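Long-range contact in second substrate binding domain of putative amino acid ABC transporter (Streptococcus pneumoniae, PDB 4OEN), which probably binds an amino acid outside the cell and hands it to an ABC transporter, as family 3 solute-binding proteins do: residues Ile92-Tyr104 with Leu163-Ile177. Numbering follows the deposited sequence.
Sequences ILGVKESSNIASY and LKYSISQGQKLKTPI
Val95 and Lys174 face each other as an antiparallel hydrogen-bonded pair, Val95 N reaching Lys174 O at 3.0 Å and Lys174 N reaching Val95 O at 2.8 Å. Their side chains lie on the same face of the sheet and are pressed together, Val95 CG2 only 3.5 Å from Lys174 CG. With chi1 at 63° the Lys174 chain sets out between its backbone N and carbonyl carbon, then runs fully extended over Val95 to the type I turn Lys96-Ser99. There its ammonium group is gripped by two backbone carbonyls: NZ meets Ser99 O at 2.8 Å in the carbonyl plane, while it stands above the carbonyl plane of Glu97. These bonds tie the turn to the edge strand and would help stabilise the lysine's positive charge. Ser99 OG accepts from Ile101 N in an ST turn, shaping the chain just beyond.

Farther along, Ile177 CD1 packs on both Leu93 CD2 and the Tyr104 ring. It sits over one face of that ring in a CH-pi contact, 4.1 Å from the centroid. Beyond the Val95-Lys174 pair two waters bridge the segments: one links Leu93 O to Ile177 N, the other joins Leu93 N, Tyr104 OH and Ile177 O.

On the solvent side the polar links are weaker. Glu97 N bonds to Lys172 O at 3.3 Å from above the carbonyl plane, and the Glu97 OE2 to Lys172 NZ salt bridge is long, 3.9 Å.

Strand 173-174 thus pairs with the end of strand 87-96, whose Ile92 and Gly94 bond to strand 155-159. Helix 160-168, closed by a Schellman motif at Gly170, brings Leu163 CD1 against Ile92 CG2, while helix 141-150 meets Leu163 and Leu173 through Tyr145.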
loop_
_atom_site.group_PDB
_atom_site.type_symbol
_atom_site.label_atom_id
_atom_site.label_comp_id
_atom_site.label_asym_id
_atom_site.label_seq_id
_atom_site.Cartn_x
_atom_site.Cartn_y
_atom_site.Cartn_z
ATOM N N ILE A 92 -11.176 0.077 -1.277
ATOM C CA ILE A 92 -12.161 0.465 -0.266
ATOM C C ILE A 92 -12.927 1.694 -0.717
ATOM O O ILE A 92 -12.417 2.529 -1.465
ATOM C CB ILE A 92 -11.456 0.708 1.104
ATOM C CG1 ILE A 92 -12.443 0.677 2.264
ATOM C CG2 ILE A 92 -10.656 2.001 1.106
ATOM C CD1 ILE A 92 -11.736 0.621 3.617
ATOM N N LEU A 93 -14.179 1.782 -0.289
ATOM C CA LEU A 93 -15.002 2.945 -0.593
ATOM C C LEU A 93 -14.652 4.137 0.308
ATOM O O LEU A 93 -14.450 3.980 1.517
ATOM C CB LEU A 93 -16.492 2.602 -0.421
ATOM C CG LEU A 93 -17.452 3.594 -1.083
ATOM C CD1 LEU A 93 -17.580 3.310 -2.577
ATOM C CD2 LEU A 93 -18.821 3.573 -0.390
ATOM N N GLY A 94 -14.616 5.331 -0.273
ATOM C CA GLY A 94 -14.413 6.558 0.496
ATOM C C GLY A 94 -15.575 7.510 0.288
ATOM O O GLY A 94 -16.061 7.638 -0.835
ATOM N N VAL A 95 -16.049 8.144 1.363
ATOM C CA VAL A 95 -17.070 9.190 1.279
ATOM C C VAL A 95 -16.743 10.353 2.219
ATOM O O VAL A 95 -15.904 10.225 3.116
ATOM C CB VAL A 95 -18.490 8.642 1.620
ATOM C CG1 VAL A 95 -18.924 7.585 0.617
ATOM C CG2 VAL A 95 -18.538 8.089 3.053
ATOM N N LYS A 96 -17.386 11.500 2.013
ATOM C CA LYS A 96 -17.257 12.600 2.963
ATOM C C LYS A 96 -17.828 12.228 4.325
ATOM O O LYS A 96 -18.709 11.369 4.430
ATOM C CB LYS A 96 -17.940 13.855 2.430
ATOM C CG LYS A 96 -17.381 14.297 1.090
ATOM C CD LYS A 96 -18.051 15.580 0.612
ATOM C CE LYS A 96 -17.698 16.759 1.500
ATOM N NZ LYS A 96 -18.356 18.010 1.027
ATOM N N GLU A 97 -17.352 12.903 5.339
ATOM C CA GLU A 97 -17.786 12.660 6.681
ATOM C C GLU A 97 -19.274 12.668 6.848
ATOM O O GLU A 97 -19.808 11.940 7.608
ATOM C CB GLU A 97 -17.221 13.752 7.560
ATOM C CG GLU A 97 -15.738 13.611 7.665
ATOM C CD GLU A 97 -15.354 12.723 8.806
ATOM O OE1 GLU A 97 -16.144 11.880 9.187
ATOM O OE2 GLU A 97 -14.262 12.902 9.339
ATOM N N SER A 98 -19.891 13.556 6.094
ATOM C CA SER A 98 -21.310 13.836 6.164
ATOM C C SER A 98 -22.192 12.790 5.481
ATOM O O SER A 98 -23.413 12.803 5.643
ATOM C CB SER A 98 -21.577 15.205 5.530
ATOM O OG SER A 98 -20.971 15.264 4.237
ATOM N N SER A 99 -21.580 11.888 4.724
ATOM C CA SER A 99 -22.345 10.977 3.881
ATOM C C SER A 99 -23.166 9.959 4.665
ATOM O O SER A 99 -22.711 9.434 5.666
ATOM C CB SER A 99 -21.415 10.227 2.934
ATOM O OG SER A 99 -22.133 9.247 2.202
ATOM N N ASN A 100 -24.348 9.661 4.131
ATOM C CA ASN A 100 -25.265 8.642 4.638
ATOM C C ASN A 100 -24.865 7.204 4.269
ATOM O O ASN A 100 -25.312 6.235 4.896
ATOM C CB ASN A 100 -26.669 8.930 4.094
ATOM C CG ASN A 100 -27.757 8.263 4.893
ATOM O OD1 ASN A 100 -27.532 7.806 6.012
ATOM N ND2 ASN A 100 -28.955 8.206 4.320
ATOM N N ILE A 101 -24.019 7.080 3.252
ATOM C CA ILE A 101 -23.729 5.794 2.623
ATOM C C ILE A 101 -23.007 4.828 3.564
ATOM O O ILE A 101 -21.945 5.142 4.098
ATOM C CB ILE A 101 -22.902 6.007 1.338
ATOM C CG1 ILE A 101 -23.733 6.800 0.319
ATOM C CG2 ILE A 101 -22.440 4.668 0.776
ATOM C CD1 ILE A 101 -22.971 7.256 -0.891
ATOM N N ALA A 102 -23.594 3.647 3.755
ATOM C CA ALA A 102 -23.101 2.681 4.734
ATOM C C ALA A 102 -23.073 1.239 4.211
ATOM O O ALA A 102 -22.790 0.302 4.967
ATOM C CB ALA A 102 -23.942 2.755 5.998
ATOM N N SER A 103 -23.359 1.070 2.924
ATOM C CA SER A 103 -23.315 -0.236 2.275
ATOM C C SER A 103 -23.245 -0.033 0.768
ATOM O O SER A 103 -23.544 1.043 0.278
ATOM C CB SER A 103 -24.533 -1.079 2.627
ATOM O OG SER A 103 -25.710 -0.553 2.037
ATOM N N TYR A 104 -22.864 -1.070 0.034
ATOM C CA TYR A 104 -22.833 -0.943 -1.422
ATOM C C TYR A 104 -24.256 -0.799 -1.964
ATOM O O TYR A 104 -24.476 -0.146 -2.975
ATOM C CB TYR A 104 -22.136 -2.142 -2.067
ATOM C CG TYR A 104 -20.647 -2.181 -1.829
ATOM C CD1 TYR A 104 -19.847 -1.070 -2.073
ATOM C CD2 TYR A 104 -20.041 -3.324 -1.332
ATOM C CE1 TYR A 104 -18.465 -1.113 -1.852
ATOM C CE2 TYR A 104 -18.681 -3.367 -1.098
ATOM C CZ TYR A 104 -17.904 -2.274 -1.358
ATOM O OH TYR A 104 -16.559 -2.363 -1.113
ATOM N N LEU A 163 -6.083 5.919 1.000
ATOM C CA LEU A 163 -7.208 6.577 1.642
ATOM C C LEU A 163 -6.999 6.694 3.149
ATOM O O LEU A 163 -7.223 7.764 3.713
ATOM C CB LEU A 163 -8.504 5.833 1.353
ATOM C CG LEU A 163 -9.472 6.526 0.397
ATOM C CD1 LEU A 163 -10.650 5.606 0.089
ATOM C CD2 LEU A 163 -9.937 7.848 1.005
ATOM N N LYS A 164 -6.566 5.620 3.811
ATOM C CA LYS A 164 -6.366 5.662 5.260
ATOM C C LYS A 164 -5.243 6.627 5.647
ATOM O O LYS A 164 -5.305 7.283 6.680
ATOM C CB LYS A 164 -6.053 4.265 5.811
ATOM C CG LYS A 164 -7.232 3.297 5.820
ATOM C CD LYS A 164 -8.069 3.424 7.078
ATOM C CE LYS A 164 -9.094 2.302 7.173
ATOM N NZ LYS A 164 -8.473 0.961 7.370
ATOM N N TYR A 165 -4.200 6.702 4.820
ATOM C CA TYR A 165 -3.111 7.632 5.109
ATOM C C TYR A 165 -3.629 9.059 5.047
ATOM O O TYR A 165 -3.336 9.878 5.909
ATOM C CB TYR A 165 -1.940 7.443 4.126
ATOM C CG TYR A 165 -0.827 8.446 4.303
ATOM C CD1 TYR A 165 -0.142 8.534 5.492
ATOM C CD2 TYR A 165 -0.454 9.299 3.261
ATOM C CE1 TYR A 165 0.879 9.445 5.676
ATOM C CE2 TYR A 165 0.570 10.220 3.426
ATOM C CZ TYR A 165 1.235 10.287 4.641
ATOM O OH TYR A 165 2.254 11.192 4.848
ATOM N N SER A 166 -4.428 9.339 4.023
ATOM C CA SER A 166 -4.986 10.676 3.855
ATOM C C SER A 166 -5.904 11.037 5.018
ATOM O O SER A 166 -5.862 12.163 5.521
ATOM C CB SER A 166 -5.734 10.785 2.520
ATOM O OG SER A 166 -6.870 9.941 2.481
ATOM N N ILE A 167 -6.712 10.080 5.462
ATOM C CA ILE A 167 -7.598 10.308 6.595
ATOM C C ILE A 167 -6.787 10.497 7.883
ATOM O O ILE A 167 -7.086 11.377 8.699
ATOM C CB ILE A 167 -8.614 9.147 6.750
ATOM C CG1 ILE A 167 -9.605 9.157 5.583
ATOM C CG2 ILE A 167 -9.347 9.250 8.091
ATOM C CD1 ILE A 167 -10.532 7.966 5.517
ATOM N N SER A 168 -5.747 9.679 8.056
ATOM C CA SER A 168 -4.843 9.800 9.199
ATOM C C SER A 168 -4.181 11.182 9.243
ATOM O O SER A 168 -3.912 11.741 10.320
ATOM C CB SER A 168 -3.779 8.690 9.151
ATOM O OG SER A 168 -2.897 8.773 10.256
ATOM N N GLN A 169 -3.952 11.743 8.062
ATOM C CA GLN A 169 -3.299 13.032 7.911
ATOM C C GLN A 169 -4.288 14.179 8.081
ATOM O O GLN A 169 -3.910 15.349 8.011
ATOM C CB GLN A 169 -2.622 13.121 6.547
ATOM C CG GLN A 169 -1.339 12.298 6.433
ATOM C CD GLN A 169 -0.216 12.871 7.270
ATOM O OE1 GLN A 169 0.250 12.247 8.228
ATOM N NE2 GLN A 169 0.223 14.070 6.915
ATOM N N GLY A 170 -5.558 13.838 8.281
ATOM C CA GLY A 170 -6.557 14.839 8.614
ATOM C C GLY A 170 -7.649 15.103 7.598
ATOM O O GLY A 170 -8.521 15.937 7.848
ATOM N N GLN A 171 -7.631 14.411 6.458
ATOM C CA GLN A 171 -8.688 14.609 5.475
ATOM C C GLN A 171 -9.997 14.083 6.027
ATOM O O GLN A 171 -10.049 12.987 6.588
ATOM C CB GLN A 171 -8.358 13.930 4.150
ATOM C CG GLN A 171 -7.261 14.638 3.387
ATOM C CD GLN A 171 -7.637 16.047 3.010
ATOM O OE1 GLN A 171 -8.669 16.276 2.378
ATOM N NE2 GLN A 171 -6.810 17.005 3.406
ATOM N N LYS A 172 -11.054 14.870 5.857
ATOM C CA LYS A 172 -12.334 14.577 6.474
ATOM C C LYS A 172 -13.141 13.614 5.619
ATOM O O LYS A 172 -14.231 13.944 5.154
ATOM C CB LYS A 172 -13.114 15.876 6.716
ATOM C CG LYS A 172 -12.370 16.861 7.598
ATOM C CD LYS A 172 -12.163 16.316 9.005
ATOM C CE LYS A 172 -13.438 16.409 9.836
ATOM N NZ LYS A 172 -13.199 16.082 11.275
ATOM N N LEU A 173 -12.588 12.425 5.417
ATOM C CA LEU A 173 -13.263 11.371 4.676
ATOM C C LEU A 173 -13.477 10.200 5.610
ATOM O O LEU A 173 -12.879 10.149 6.685
ATOM C CB LEU A 173 -12.445 10.930 3.451
ATOM C CG LEU A 173 -12.142 12.066 2.477
ATOM C CD1 LEU A 173 -11.195 11.599 1.379
ATOM C CD2 LEU A 173 -13.427 12.578 1.884
ATOM N N LYS A 174 -14.324 9.262 5.208
ATOM C CA LYS A 174 -14.545 8.075 6.022
ATOM C C LYS A 174 -14.704 6.845 5.141
ATOM O O LYS A 174 -14.926 6.954 3.929
ATOM C CB LYS A 174 -15.761 8.274 6.932
ATOM C CG LYS A 174 -17.052 8.468 6.184
ATOM C CD LYS A 174 -18.182 8.683 7.182
ATOM C CE LYS A 174 -19.527 8.802 6.489
ATOM N NZ LYS A 174 -20.603 9.004 7.517
ATOM N N THR A 175 -14.556 5.679 5.757
ATOM C CA THR A 175 -14.605 4.400 5.068
ATOM C C THR A 175 -15.636 3.524 5.768
ATOM O O THR A 175 -15.309 2.764 6.686
ATOM C CB THR A 175 -13.233 3.715 5.054
ATOM O OG1 THR A 175 -12.717 3.675 6.390
ATOM C CG2 THR A 175 -12.252 4.496 4.172
ATOM N N PRO A 176 -16.900 3.645 5.349
ATOM C CA PRO A 176 -18.003 2.989 6.060
ATOM C C PRO A 176 -18.147 1.488 5.775
ATOM O O PRO A 176 -18.928 0.810 6.480
ATOM C CB PRO A 176 -19.224 3.754 5.558
ATOM C CG PRO A 176 -18.844 4.196 4.180
ATOM C CD PRO A 176 -17.379 4.519 4.262
ATOM N N ILE A 177 -17.430 0.990 4.767
ATOM C CA ILE A 177 -17.499 -0.422 4.378
ATOM C C ILE A 177 -16.119 -1.066 4.369
ATOM O O ILE A 177 -15.170 -0.495 3.816
ATOM C CB ILE A 177 -18.130 -0.582 2.983
ATOM C CG1 ILE A 177 -19.449 0.193 2.892
ATOM C CG2 ILE A 177 -18.349 -2.062 2.660
ATOM C CD1 ILE A 177 -19.886 0.454 1.445
HETATM O O HOH W 1 -15.528 2.095 3.014
HETATM O O HOH W 2 -15.223 -0.733 0.742
HETATM O O HOH W 3 -12.441 11.207 9.049
HETATM O O HOH W 4 -20.866 -1.062 6.584
#